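Local coordinates for lipoate-protein ligase 1 (Plasmodium falciparum, PDB 5T8U) that belongs to the lipoate-protein ligases, with a ligase-type catalytic domain that holds lipoic acid in the model and a smaller C-terminal domain, at residues N114-S119 / K226-N231; L125-N130 / C217-K222; I169-E174 / N209-E214; L320-N325 / S336-K341. All coordinates share one frame; numbering follows the deposited sequence.

Interaction 1: residues N114-S119 / K226-N231; sequences NINTSS and KFYEQN
Phe227 and Tyr228 present two rings to residues 114-119, and each ring meets a polar side chain. The Tyr228 ring has Phe227 CD1 over the centre of one face, 3.5 Å above its plane, while its own CE1 lies in plane at the edge of the Phe227 ring. At the outer edge of the tyrosine, close to the ring plane, sits the amide of Asn116: ND2 is 2.9 Å from Tyr228 OH, and the amide and ring planes are 31° apart. These two side chains approach from opposite directions. With CG roughly anti to the backbone N (chi1 -155°), the amide of Asn116 is carried out toward the tyrosine.

The Phe227 ring is met obliquely by Ser119, with OG 3.6 Å and CB 3.7 Å from Phe227 CZ. Phe227 also packs on Leu122 and Ile123 of helix 117-132, and Tyr228 rests on Ile123 while Phe224 makes an edge-to-face pair with it. The contact thus joins the start of helix 117-132 to the end of helix 213-227, where Tyr228 is the first residue to leave helical geometry.

Both polar ends have firm partners beyond the two segments: Asn116 ND2 bonds to Asn120 OD1, and Tyr228 OH bonds to Asn112 ND2. The phenol and the amide therefore belong to a small polar cluster at the surface, held in place by these neighbours, while across the two segments the rings meet largely polar side chains.

Interaction 2: residues L125-N130 / C217-K222; sequences LNTLKN and CIALIK
Thr127 carries this contact from the side of helix 117-132, one branch meeting Ala219 and the other Leu220 on helix 213-227. Its methyl, CG2, touches Ala219 CB at 3.7 Å and lies equally far from Leu220 N, so it rests against the backbone of the second helix as well as its side chain. The hydroxyl turns to the leucine: Thr127 OG1 is 3.2 Å from Leu220 CD1 and 3.4 Å from Leu220 CA. The two side chains cross at about a right angle.

The short side chains of Thr127 and Ala219 probably allow the close approach: Thr127 CA and Leu220 CA are 5.4 Å apart. This is a tight helix-helix packing within the catalytic domain, whose mixed sheet supplies the next layer: Leu220 also rests on Leu58 of strand 55-59.

With chi1 at -64°, the threonine OG1 stands beside its own backbone N and bonds to Ile123 O one turn earlier, which satisfies the buried hydroxyl and probably helps hold this rotation, with CG2 aimed at Ala219. Farther out, Asn130 ND2 reaches across to Glu223 OE1 in a hydrogen bond that ties the same two helices together.

Interaction 3: residues I169-E174 / N209-E214; sequences ILINLE and NNITCE
Ile171 faces Ile211 and the start of the helix that follows it, and these two isoleucines, with Cys213, make up most of the contact. Two branches of Ile171 meet the end of Ile211: CD1 of Ile171 lies 3.6 Å from Ile211 CD1, and CG2 of Ile171 lies 3.8 Å from that same methyl. That one methyl of Ile211 therefore touches both branches.

Ile211 holds CG1 between its backbone N and carbonyl carbon (chi1 46°), a crowded position that brings CD1 up to Ile171. From there Ile171 CG2 runs on to the backbone, 4.1 Å from Thr212 C and 4.2 Å from Cys213 N. A looser touch, 4.4 Å between Ile171 CG1 and Cys213 SG, completes the apolar patch. Val106 of strand 105-112 packs on both Ile171 and Cys213, and Leu216, one turn into the helix, also rests on Ile171.

The CB of Thr212 points away from Ile171, and its OG1 serves the helix instead: OG1 accepts a bond from Asn215 N, making Thr212 the N-cap. The polar side of this residue thus fixes the helix start while its carbonyl carbon packs against CG2 of Ile171. The arrangement is that of an N-capped helix whose start, with the loop residue Ile211 before it, is packed against the residue that follows strand 162-170 as it leaves the sheet of the catalytic domain.

Interaction 4: residues L320-N325 / S336-K341; sequences LKSIFN and SIFFKK
This is a largely apolar, buried contact in the C-terminal domain, between the C-terminal part of helix 314-321 with its adjoining turn and helix 332-341. Phe338 is its centre. Held with CG anti to the backbone N (chi1 170°), its ring reaches across to Ile323, where CE1 lies 3.3 Å from Ile323 CB and 3.6 Å from Ile323 CG1. The isoleucine meets the ring obliquely and runs along the side that carries CD1 and CE1.

At the far end of the same ring, in its plane, stands Ser322 OG, 3.1 Å from Phe338 CZ. That hydroxyl has its polar partner elsewhere, in a hydrogen bond to His319 O, which probably helps keep it at the ring edge. A type I turn from Lys321 to Phe324 sets Ser322 and Ile323 next to each other, so both can meet one phenylalanine.

Leu320 and Phe339 form a second, looser pair, crossing obliquely with Leu320 CD2 4.0 Å from Phe339 CE1. Each also packs against helix 347-357, the leucine on Leu350 and the phenylalanine on Arg354 and Ile357. Strand 302-309 packs against Leu320 through Ile307 and against Ile323 through Ile302, which places the two segments among that strand and the last helix of the chain.

In the fold
Interactions 1 and 2 pack the same pair of helices, 117-132 and 213-227, at points about 14 Å apart between centres. Interaction 2 is buried and rests on a threonine packed against an alanine and a leucine at close backbone approach, whereas interaction 1 lies at the surface and mixes aromatic rings with polar ends. Interaction 3, partly buried and apolar, takes helix 213-227 at its other end and joins it to the sheet; it touches interaction 2 through Ile169 and Leu220, and along the chain it is nested within interactions 1 and 2. Interaction 4 stands apart, about 44 Å from interaction 2 between centres, in the C-terminal domain, buried like interaction 2 but built round phenylalanines.

Interaction 1: residues N114-S119 / K226-N231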
loop_
_atom_site.group_PDB
_atom_site.type_symbol
_atom_site.label_atom_id
_atom_site.label_comp_id
_atom_site.label_asym_id
_atom_site.label_seq_id
_atom_site.Cartn_x
_atom_site.Cartn_y
_atom_site.Cartn_z
ATOM N N ASN A 114 -13.840 4.764 -7.615
ATOM C CA ASN A 114 -13.272 6.079 -7.369
ATOM C C ASN A 114 -12.528 6.066 -6.040
ATOM O O ASN A 114 -12.593 5.100 -5.275
ATOM C CB ASN A 114 -14.364 7.157 -7.359
ATOM C CG ASN A 114 -15.120 7.231 -8.672
ATOM O OD1 ASN A 114 -14.588 6.888 -9.728
ATOM N ND2 ASN A 114 -16.367 7.682 -8.613
ATOM N N ILE A 115 -11.807 7.156 -5.767
ATOM C CA ILE A 115 -11.094 7.267 -4.501
ATOM C C ILE A 115 -12.098 7.206 -3.360
ATOM O O ILE A 115 -13.123 7.899 -3.369
ATOM C CB ILE A 115 -10.259 8.555 -4.460
ATOM C CG1 ILE A 115 -9.186 8.515 -5.555
ATOM C CG2 ILE A 115 -9.607 8.722 -3.087
ATOM C CD1 ILE A 115 -8.311 9.755 -5.633
ATOM N N ASN A 116 -11.802 6.368 -2.364
ATOM C CA ASN A 116 -12.738 6.085 -1.283
ATOM C C ASN A 116 -12.020 6.017 0.061
ATOM O O ASN A 116 -12.482 5.333 0.983
ATOM C CB ASN A 116 -13.487 4.775 -1.552
ATOM C CG ASN A 116 -14.834 4.716 -0.856
ATOM O OD1 ASN A 116 -15.752 5.463 -1.193
ATOM N ND2 ASN A 116 -14.963 3.810 0.108
ATOM N N THR A 117 -10.896 6.726 0.189
ATOM C CA THR A 117 -10.090 6.672 1.404
ATOM C C THR A 117 -10.922 6.993 2.642
ATOM O O THR A 117 -11.060 6.166 3.553
ATOM C CB THR A 117 -8.917 7.649 1.282
ATOM O OG1 THR A 117 -8.164 7.351 0.099
ATOM C CG2 THR A 117 -8.004 7.556 2.495
ATOM N N SER A 118 -11.474 8.207 2.692
ATOM C CA SER A 118 -12.209 8.647 3.872
ATOM C C SER A 118 -13.309 7.657 4.240
ATOM O O SER A 118 -13.459 7.286 5.409
ATOM C CB SER A 118 -12.794 10.040 3.629
ATOM O OG SER A 118 -11.765 10.982 3.374
ATOM N N SER A 119 -14.087 7.213 3.251
ATOM C CA SER A 119 -15.168 6.272 3.533
ATOM C C SER A 119 -14.628 4.970 4.111
ATOM O O SER A 119 -15.181 4.442 5.082
ATOM C CB SER A 119 -15.979 6.005 2.266
ATOM O OG SER A 119 -16.854 7.083 1.986
ATOM N N LYS A 226 -22.859 -3.276 5.696
ATOM C CA LYS A 226 -23.830 -2.317 6.210
ATOM C C LYS A 226 -23.565 -0.922 5.664
ATOM O O LYS A 226 -24.504 -0.193 5.320
ATOM C CB LYS A 226 -23.797 -2.312 7.738
ATOM C CG LYS A 226 -24.575 -1.176 8.380
ATOM C CD LYS A 226 -24.757 -1.418 9.869
ATOM C CE LYS A 226 -24.615 -0.132 10.668
ATOM N NZ LYS A 226 -24.640 -0.391 12.134
ATOM N N PHE A 227 -22.293 -0.526 5.579
ATOM C CA PHE A 227 -21.973 0.784 5.027
ATOM C C PHE A 227 -22.487 0.911 3.601
ATOM O O PHE A 227 -23.030 1.956 3.223
ATOM C CB PHE A 227 -20.465 1.034 5.069
ATOM C CG PHE A 227 -20.054 2.341 4.441
ATOM C CD1 PHE A 227 -19.748 2.413 3.091
ATOM C CD2 PHE A 227 -19.984 3.499 5.200
ATOM C CE1 PHE A 227 -19.375 3.613 2.511
ATOM C CE2 PHE A 227 -19.611 4.702 4.624
ATOM C CZ PHE A 227 -19.307 4.758 3.278
ATOM N N TYR A 228 -22.332 -0.137 2.796
ATOM C CA TYR A 228 -22.797 -0.086 1.415
ATOM C C TYR A 228 -24.228 -0.587 1.248
ATOM O O TYR A 228 -24.660 -0.820 0.114
ATOM C CB TYR A 228 -21.850 -0.877 0.510
ATOM C CG TYR A 228 -20.497 -0.217 0.359
ATOM C CD1 TYR A 228 -20.377 1.041 -0.221
ATOM C CD2 TYR A 228 -19.342 -0.847 0.797
ATOM C CE1 TYR A 228 -19.145 1.650 -0.357
ATOM C CE2 TYR A 228 -18.109 -0.247 0.663
ATOM C CZ TYR A 228 -18.014 0.999 0.086
ATOM O OH TYR A 228 -16.780 1.592 -0.044
ATOM N N GLU A 229 -24.974 -0.745 2.343
ATOM C CA GLU A 229 -26.387 -1.099 2.288
ATOM C C GLU A 229 -27.288 0.033 2.779
ATOM O O GLU A 229 -28.450 -0.208 3.121
ATOM C CB GLU A 229 -26.641 -2.371 3.098
ATOM C CG GLU A 229 -26.602 -3.646 2.276
ATOM C CD GLU A 229 -26.796 -4.887 3.124
ATOM O OE1 GLU A 229 -26.797 -4.761 4.367
ATOM O OE2 GLU A 229 -26.949 -5.987 2.551
ATOM N N GLN A 230 -26.780 1.267 2.810
ATOM C CA GLN A 230 -27.575 2.390 3.298
ATOM C C GLN A 230 -28.780 2.649 2.400
ATOM O O GLN A 230 -29.924 2.684 2.867
ATOM C CB GLN A 230 -26.709 3.647 3.396
ATOM C CG GLN A 230 -25.855 3.735 4.647
ATOM C CD GLN A 230 -25.255 5.115 4.837
ATOM O OE1 GLN A 230 -25.974 6.093 5.042
ATOM N NE2 GLN A 230 -23.932 5.203 4.759
ATOM N N ASN A 231 -28.535 2.847 1.102
ATOM C CA ASN A 231 -29.606 3.223 0.183
ATOM C C ASN A 231 -30.802 2.285 0.296
ATOM O O ASN A 231 -31.953 2.735 0.335
ATOM C CB ASN A 231 -29.082 3.234 -1.253
ATOM C CG ASN A 231 -30.179 3.475 -2.271
ATOM O OD1 ASN A 231 -31.017 4.360 -2.100
ATOM N ND2 ASN A 231 -30.187 2.674 -3.331
#

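Interaction 2: residues L125-N130 / C217-K222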
loop_
_atom_site.group_PDB
_atom_site.type_symbol
_atom_site.label_atom_id
_atom_site.label_comp_id
_atom_site.label_asym_id
_atom_site.label_seq_id
_atom_site.Cartn_x
_atom_site.Cartn_y
_atom_site.Cartn_z
ATOM N N LEU A 125 -13.404 2.794 11.449
ATOM C CA LEU A 125 -13.721 3.461 12.710
ATOM C C LEU A 125 -15.067 2.999 13.255
ATOM O O LEU A 125 -15.205 2.745 14.458
ATOM C CB LEU A 125 -13.709 4.977 12.516
ATOM C CG LEU A 125 -12.354 5.594 12.157
ATOM C CD1 LEU A 125 -12.523 7.043 11.727
ATOM C CD2 LEU A 125 -11.389 5.496 13.323
ATOM N N ASN A 126 -16.075 2.890 12.387
ATOM C CA ASN A 126 -17.370 2.373 12.817
ATOM C C ASN A 126 -17.238 0.957 13.362
ATOM O O ASN A 126 -17.902 0.597 14.342
ATOM C CB ASN A 126 -18.366 2.408 11.657
ATOM C CG ASN A 126 -18.801 3.816 11.302
ATOM O OD1 ASN A 126 -18.704 4.734 12.117
ATOM N ND2 ASN A 126 -19.295 3.992 10.081
ATOM N N THR A 127 -16.392 0.134 12.737
ATOM C CA THR A 127 -16.119 -1.196 13.272
ATOM C C THR A 127 -15.624 -1.105 14.710
ATOM O O THR A 127 -16.258 -1.628 15.637
ATOM C CB THR A 127 -15.092 -1.917 12.391
ATOM O OG1 THR A 127 -15.641 -2.128 11.085
ATOM C CG2 THR A 127 -14.691 -3.263 12.992
ATOM N N LEU A 128 -14.492 -0.426 14.915
ATOM C CA LEU A 128 -13.896 -0.370 16.246
ATOM C C LEU A 128 -14.885 0.173 17.271
ATOM O O LEU A 128 -15.051 -0.396 18.356
ATOM C CB LEU A 128 -12.627 0.484 16.216
ATOM C CG LEU A 128 -11.364 -0.176 15.648
ATOM C CD1 LEU A 128 -11.462 -0.361 14.143
ATOM C CD2 LEU A 128 -10.130 0.643 16.002
ATOM N N LYS A 129 -15.563 1.272 16.935
ATOM C CA LYS A 129 -16.473 1.908 17.882
ATOM C C LYS A 129 -17.649 0.997 18.212
ATOM O O LYS A 129 -17.877 0.646 19.376
ATOM C CB LYS A 129 -16.969 3.236 17.307
ATOM C CG LYS A 129 -17.701 4.124 18.301
ATOM C CD LYS A 129 -18.616 5.107 17.583
ATOM C CE LYS A 129 -18.770 6.406 18.360
ATOM N NZ LYS A 129 -19.684 7.359 17.671
ATOM N N ASN A 130 -18.412 0.603 17.191
ATOM C CA ASN A 130 -19.651 -0.130 17.430
ATOM C C ASN A 130 -19.387 -1.483 18.076
ATOM O O ASN A 130 -20.097 -1.883 19.006
ATOM C CB ASN A 130 -20.414 -0.309 16.119
ATOM C CG ASN A 130 -20.913 1.001 15.552
ATOM O OD1 ASN A 130 -21.030 1.996 16.266
ATOM N ND2 ASN A 130 -21.219 1.009 14.259
ATOM N N CYS A 217 -12.117 -9.101 12.046
ATOM C CA CYS A 217 -12.468 -9.304 10.644
ATOM C C CYS A 217 -13.979 -9.370 10.460
ATOM O O CYS A 217 -14.540 -8.691 9.593
ATOM C CB CYS A 217 -11.804 -10.576 10.120
ATOM S SG CYS A 217 -10.036 -10.403 9.756
ATOM N N ILE A 218 -14.657 -10.186 11.271
ATOM C CA ILE A 218 -16.107 -10.331 11.146
ATOM C C ILE A 218 -16.790 -8.983 11.338
ATOM O O ILE A 218 -17.623 -8.568 10.521
ATOM C CB ILE A 218 -16.628 -11.384 12.144
ATOM C CG1 ILE A 218 -16.129 -12.775 11.741
ATOM C CG2 ILE A 218 -18.162 -11.375 12.208
ATOM C CD1 ILE A 218 -16.384 -13.854 12.773
ATOM N N ALA A 219 -16.446 -8.275 12.417
ATOM C CA ALA A 219 -17.033 -6.956 12.640
ATOM C C ALA A 219 -16.797 -6.041 11.443
ATOM O O ALA A 219 -17.696 -5.300 11.023
ATOM C CB ALA A 219 -16.457 -6.333 13.911
ATOM N N LEU A 220 -15.593 -6.095 10.870
ATOM C CA LEU A 220 -15.252 -5.218 9.756
ATOM C C LEU A 220 -16.089 -5.537 8.523
ATOM O O LEU A 220 -16.548 -4.624 7.825
ATOM C CB LEU A 220 -13.761 -5.344 9.447
ATOM C CG LEU A 220 -13.148 -4.348 8.465
ATOM C CD1 LEU A 220 -13.389 -2.916 8.910
ATOM C CD2 LEU A 220 -11.660 -4.621 8.339
ATOM N N ILE A 221 -16.290 -6.823 8.230
ATOM C CA ILE A 221 -17.160 -7.204 7.121
ATOM C C ILE A 221 -18.581 -6.717 7.378
ATOM O O ILE A 221 -19.257 -6.209 6.473
ATOM C CB ILE A 221 -17.112 -8.728 6.903
ATOM C CG1 ILE A 221 -15.680 -9.177 6.585
ATOM C CG2 ILE A 221 -18.055 -9.137 5.772
ATOM C CD1 ILE A 221 -15.495 -10.684 6.552
ATOM N N LYS A 222 -19.053 -6.861 8.619
ATOM C CA LYS A 222 -20.380 -6.373 8.978
ATOM C C LYS A 222 -20.527 -4.892 8.647
ATOM O O LYS A 222 -21.427 -4.494 7.901
ATOM C CB LYS A 222 -20.643 -6.626 10.466
ATOM C CG LYS A 222 -21.116 -8.038 10.782
ATOM C CD LYS A 222 -21.234 -8.263 12.282
ATOM C CE LYS A 222 -21.963 -9.563 12.602
ATOM N NZ LYS A 222 -22.167 -9.750 14.069
#

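Interaction 3: residues I169-E174 / N209-E214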
loop_
_atom_site.group_PDB
_atom_site.type_symbol
_atom_site.label_atom_id
_atom_site.label_comp_id
_atom_site.label_asym_id
_atom_site.label_seq_id
_atom_site.Cartn_x
_atom_site.Cartn_y
_atom_site.Cartn_z
ATOM N N ILE A 169 -3.864 -3.385 10.143
ATOM C CA ILE A 169 -4.465 -3.212 11.460
ATOM C C ILE A 169 -3.671 -4.060 12.443
ATOM O O ILE A 169 -3.283 -5.191 12.126
ATOM C CB ILE A 169 -5.954 -3.617 11.462
ATOM C CG1 ILE A 169 -6.752 -2.719 10.513
ATOM C CG2 ILE A 169 -6.530 -3.555 12.878
ATOM C CD1 ILE A 169 -8.185 -3.171 10.292
ATOM N N LEU A 170 -3.432 -3.520 13.634
ATOM C CA LEU A 170 -2.594 -4.172 14.631
ATOM C C LEU A 170 -3.466 -4.796 15.714
ATOM O O LEU A 170 -4.171 -4.086 16.439
ATOM C CB LEU A 170 -1.604 -3.177 15.233
ATOM C CG LEU A 170 -0.236 -3.136 14.547
ATOM C CD1 LEU A 170 -0.355 -3.030 13.029
ATOM C CD2 LEU A 170 0.570 -1.981 15.097
ATOM N N ILE A 171 -3.408 -6.125 15.819
ATOM C CA ILE A 171 -4.156 -6.873 16.822
ATOM C C ILE A 171 -3.199 -7.310 17.923
ATOM O O ILE A 171 -3.245 -6.793 19.045
ATOM C CB ILE A 171 -4.861 -8.095 16.198
ATOM C CG1 ILE A 171 -5.730 -7.681 15.003
ATOM C CG2 ILE A 171 -5.688 -8.838 17.250
ATOM C CD1 ILE A 171 -6.922 -6.817 15.352
ATOM N N ASN A 172 -2.322 -8.264 17.603
ATOM C CA ASN A 172 -1.394 -8.850 18.565
ATOM C C ASN A 172 0.032 -8.840 18.026
ATOM O O ASN A 172 0.835 -9.715 18.358
ATOM C CB ASN A 172 -1.817 -10.276 18.920
ATOM C CG ASN A 172 -1.041 -10.844 20.094
ATOM O OD1 ASN A 172 -0.626 -10.112 20.992
ATOM N ND2 ASN A 172 -0.834 -12.157 20.084
ATOM N N LEU A 173 0.359 -7.860 17.185
ATOM C CA LEU A 173 1.697 -7.781 16.614
ATOM C C LEU A 173 2.751 -7.742 17.715
ATOM O O LEU A 173 2.562 -7.121 18.763
ATOM C CB LEU A 173 1.819 -6.544 15.721
ATOM C CG LEU A 173 3.204 -6.270 15.128
ATOM C CD1 LEU A 173 3.598 -7.394 14.197
ATOM C CD2 LEU A 173 3.234 -4.934 14.406
ATOM N N GLU A 174 3.866 -8.426 17.473
ATOM C CA GLU A 174 5.009 -8.383 18.380
ATOM C C GLU A 174 5.668 -7.017 18.242
ATOM O O GLU A 174 6.382 -6.751 17.273
ATOM C CB GLU A 174 5.981 -9.514 18.060
ATOM C CG GLU A 174 7.046 -9.747 19.119
ATOM C CD GLU A 174 7.923 -10.944 18.803
ATOM O OE1 GLU A 174 8.730 -11.339 19.672
ATOM O OE2 GLU A 174 7.806 -11.490 17.686
ATOM N N ASN A 209 -8.529 -4.206 24.506
ATOM C CA ASN A 209 -9.684 -5.092 24.410
ATOM C C ASN A 209 -9.202 -6.529 24.255
ATOM O O ASN A 209 -8.003 -6.801 24.154
ATOM C CB ASN A 209 -10.593 -4.689 23.245
ATOM C CG ASN A 209 -11.724 -3.776 23.674
ATOM O OD1 ASN A 209 -11.592 -2.552 23.651
ATOM N ND2 ASN A 209 -12.849 -4.369 24.065
ATOM N N ASN A 210 -10.163 -7.453 24.240
ATOM C CA ASN A 210 -9.914 -8.881 24.043
ATOM C C ASN A 210 -10.173 -9.295 22.601
ATOM O O ASN A 210 -10.710 -10.373 22.336
ATOM C CB ASN A 210 -10.779 -9.698 24.998
ATOM C CG ASN A 210 -12.267 -9.450 24.800
ATOM O OD1 ASN A 210 -12.711 -9.103 23.705
ATOM N ND2 ASN A 210 -13.042 -9.624 25.865
ATOM N N ILE A 211 -9.804 -8.440 21.650
ATOM C CA ILE A 211 -10.102 -8.664 20.240
ATOM C C ILE A 211 -9.324 -9.857 19.707
ATOM O O ILE A 211 -8.374 -10.334 20.337
ATOM C CB ILE A 211 -9.788 -7.411 19.401
ATOM C CG1 ILE A 211 -8.426 -6.845 19.794
ATOM C CG2 ILE A 211 -10.878 -6.374 19.570
ATOM C CD1 ILE A 211 -7.808 -6.004 18.745
ATOM N N THR A 212 -9.733 -10.337 18.535
ATOM C CA THR A 212 -9.032 -11.383 17.807
ATOM C C THR A 212 -9.047 -11.020 16.329
ATOM O O THR A 212 -9.794 -10.140 15.892
ATOM C CB THR A 212 -9.675 -12.762 18.019
ATOM O OG1 THR A 212 -10.815 -12.897 17.162
ATOM C CG2 THR A 212 -10.119 -12.938 19.465
ATOM N N CYS A 213 -8.209 -11.706 15.551
ATOM C CA CYS A 213 -8.218 -11.509 14.105
ATOM C C CYS A 213 -9.577 -11.866 13.517
ATOM O O CYS A 213 -10.127 -11.126 12.693
ATOM C CB CYS A 213 -7.112 -12.343 13.458
ATOM S SG CYS A 213 -5.440 -11.904 14.000
ATOM N N GLU A 214 -10.139 -13.002 13.936
ATOM C CA GLU A 214 -11.455 -13.405 13.450
ATOM C C GLU A 214 -12.533 -12.427 13.902
ATOM O O GLU A 214 -13.398 -12.035 13.110
ATOM C CB GLU A 214 -11.769 -14.821 13.930
ATOM C CG GLU A 214 -10.947 -15.894 13.232
ATOM C CD GLU A 214 -10.766 -17.145 14.070
ATOM O OE1 GLU A 214 -10.858 -17.053 15.313
ATOM O OE2 GLU A 214 -10.531 -18.222 13.484
#

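Interaction 4: residues L320-N325 / S336-K341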
loop_
_atom_site.group_PDB
_atom_site.type_symbol
_atom_site.label_atom_id
_atom_site.label_comp_id
_atom_site.label_asym_id
_atom_site.label_seq_id
_atom_site.Cartn_x
_atom_site.Cartn_y
_atom_site.Cartn_z
ATOM N N LEU A 320 8.401 12.835 -11.087
ATOM C CA LEU A 320 9.746 13.348 -10.843
ATOM C C LEU A 320 10.783 12.525 -11.595
ATOM O O LEU A 320 11.690 13.083 -12.223
ATOM C CB LEU A 320 10.057 13.353 -9.345
ATOM C CG LEU A 320 9.213 14.247 -8.428
ATOM C CD1 LEU A 320 9.817 14.280 -7.031
ATOM C CD2 LEU A 320 9.068 15.657 -8.980
ATOM N N LYS A 321 10.660 11.196 -11.551
ATOM C CA LYS A 321 11.590 10.328 -12.263
ATOM C C LYS A 321 11.633 10.627 -13.754
ATOM O O LYS A 321 12.634 10.311 -14.408
ATOM C CB LYS A 321 11.216 8.860 -12.045
ATOM C CG LYS A 321 11.837 8.231 -10.806
ATOM C CD LYS A 321 11.226 6.866 -10.519
ATOM C CE LYS A 321 11.977 6.128 -9.420
ATOM N NZ LYS A 321 13.207 5.462 -9.929
ATOM N N SER A 322 10.579 11.228 -14.310
ATOM C CA SER A 322 10.602 11.582 -15.726
ATOM C C SER A 322 11.698 12.585 -16.068
ATOM O O SER A 322 11.919 12.851 -17.255
ATOM C CB SER A 322 9.244 12.145 -16.151
ATOM O OG SER A 322 9.036 13.439 -15.616
ATOM N N ILE A 323 12.384 13.151 -15.070
ATOM C CA ILE A 323 13.453 14.104 -15.351
ATOM C C ILE A 323 14.684 13.397 -15.901
ATOM O O ILE A 323 15.484 14.001 -16.625
ATOM C CB ILE A 323 13.801 14.912 -14.085
ATOM C CG1 ILE A 323 14.704 16.098 -14.443
ATOM C CG2 ILE A 323 14.479 14.022 -13.053
ATOM C CD1 ILE A 323 15.054 17.002 -13.272
ATOM N N PHE A 324 14.865 12.123 -15.573
ATOM C CA PHE A 324 16.071 11.397 -15.938
ATOM C C PHE A 324 15.955 10.816 -17.344
ATOM O O PHE A 324 14.861 10.623 -17.880
ATOM C CB PHE A 324 16.342 10.276 -14.935
ATOM C CG PHE A 324 16.407 10.743 -13.511
ATOM C CD1 PHE A 324 15.713 10.072 -12.519
ATOM C CD2 PHE A 324 17.163 11.850 -13.162
ATOM C CE1 PHE A 324 15.768 10.498 -11.208
ATOM C CE2 PHE A 324 17.222 12.281 -11.850
ATOM C CZ PHE A 324 16.525 11.603 -10.872
ATOM N N ASN A 325 17.114 10.541 -17.940
ATOM C CA ASN A 325 17.209 9.920 -19.258
ATOM C C ASN A 325 16.467 10.715 -20.329
ATOM O O ASN A 325 16.105 10.166 -21.375
ATOM C CB ASN A 325 16.700 8.475 -19.216
ATOM C CG ASN A 325 17.574 7.575 -18.359
ATOM O OD1 ASN A 325 18.798 7.720 -18.334
ATOM N ND2 ASN A 325 16.949 6.640 -17.649
ATOM N N SER A 336 13.291 24.535 -14.229
ATOM C CA SER A 336 12.040 25.232 -13.949
ATOM C C SER A 336 11.015 24.971 -15.047
ATOM O O SER A 336 9.856 24.642 -14.769
ATOM C CB SER A 336 12.301 26.732 -13.798
ATOM O OG SER A 336 11.092 27.446 -13.612
ATOM N N ILE A 337 11.431 25.111 -16.308
ATOM C CA ILE A 337 10.541 24.806 -17.427
ATOM C C ILE A 337 10.006 23.385 -17.297
ATOM O O ILE A 337 8.797 23.141 -17.394
ATOM C CB ILE A 337 11.277 25.012 -18.766
ATOM C CG1 ILE A 337 11.604 26.495 -18.982
ATOM C CG2 ILE A 337 10.465 24.457 -19.937
ATOM C CD1 ILE A 337 10.394 27.392 -19.189
ATOM N N PHE A 338 10.906 22.426 -17.066
ATOM C CA PHE A 338 10.493 21.030 -16.980
ATOM C C PHE A 338 9.425 20.835 -15.910
ATOM O O PHE A 338 8.458 20.092 -16.117
ATOM C CB PHE A 338 11.701 20.140 -16.696
ATOM C CG PHE A 338 11.333 18.724 -16.361
ATOM C CD1 PHE A 338 11.559 18.218 -15.094
ATOM C CD2 PHE A 338 10.740 17.908 -17.309
ATOM C CE1 PHE A 338 11.213 16.919 -14.782
ATOM C CE2 PHE A 338 10.392 16.607 -17.002
ATOM C CZ PHE A 338 10.629 16.113 -15.737
ATOM N N PHE A 339 9.581 21.490 -14.758
ATOM C CA PHE A 339 8.546 21.411 -13.733
ATOM C C PHE A 339 7.258 22.083 -14.188
ATOM O O PHE A 339 6.166 21.627 -13.835
ATOM C CB PHE A 339 9.040 22.037 -12.431
ATOM C CG PHE A 339 9.852 21.102 -11.587
ATOM C CD1 PHE A 339 9.240 20.289 -10.649
ATOM C CD2 PHE A 339 11.226 21.027 -11.738
ATOM C CE1 PHE A 339 9.983 19.423 -9.874
ATOM C CE2 PHE A 339 11.973 20.163 -10.965
ATOM C CZ PHE A 339 11.350 19.359 -10.032
ATOM N N LYS A 340 7.362 23.158 -14.972
ATOM C CA LYS A 340 6.164 23.800 -15.498
ATOM C C LYS A 340 5.423 22.883 -16.460
ATOM O O LYS A 340 4.202 23.001 -16.617
ATOM C CB LYS A 340 6.534 25.107 -16.199
ATOM C CG LYS A 340 5.381 26.090 -16.328
ATOM C CD LYS A 340 5.656 27.146 -17.389
ATOM C CE LYS A 340 4.927 28.443 -17.079
ATOM N NZ LYS A 340 4.739 29.289 -18.288
ATOM N N LYS A 341 6.138 21.962 -17.111
ATOM C CA LYS A 341 5.518 21.084 -18.095
ATOM C C LYS A 341 4.689 19.973 -17.463
ATOM O O LYS A 341 3.840 19.389 -18.147
ATOM C CB LYS A 341 6.590 20.469 -18.997
#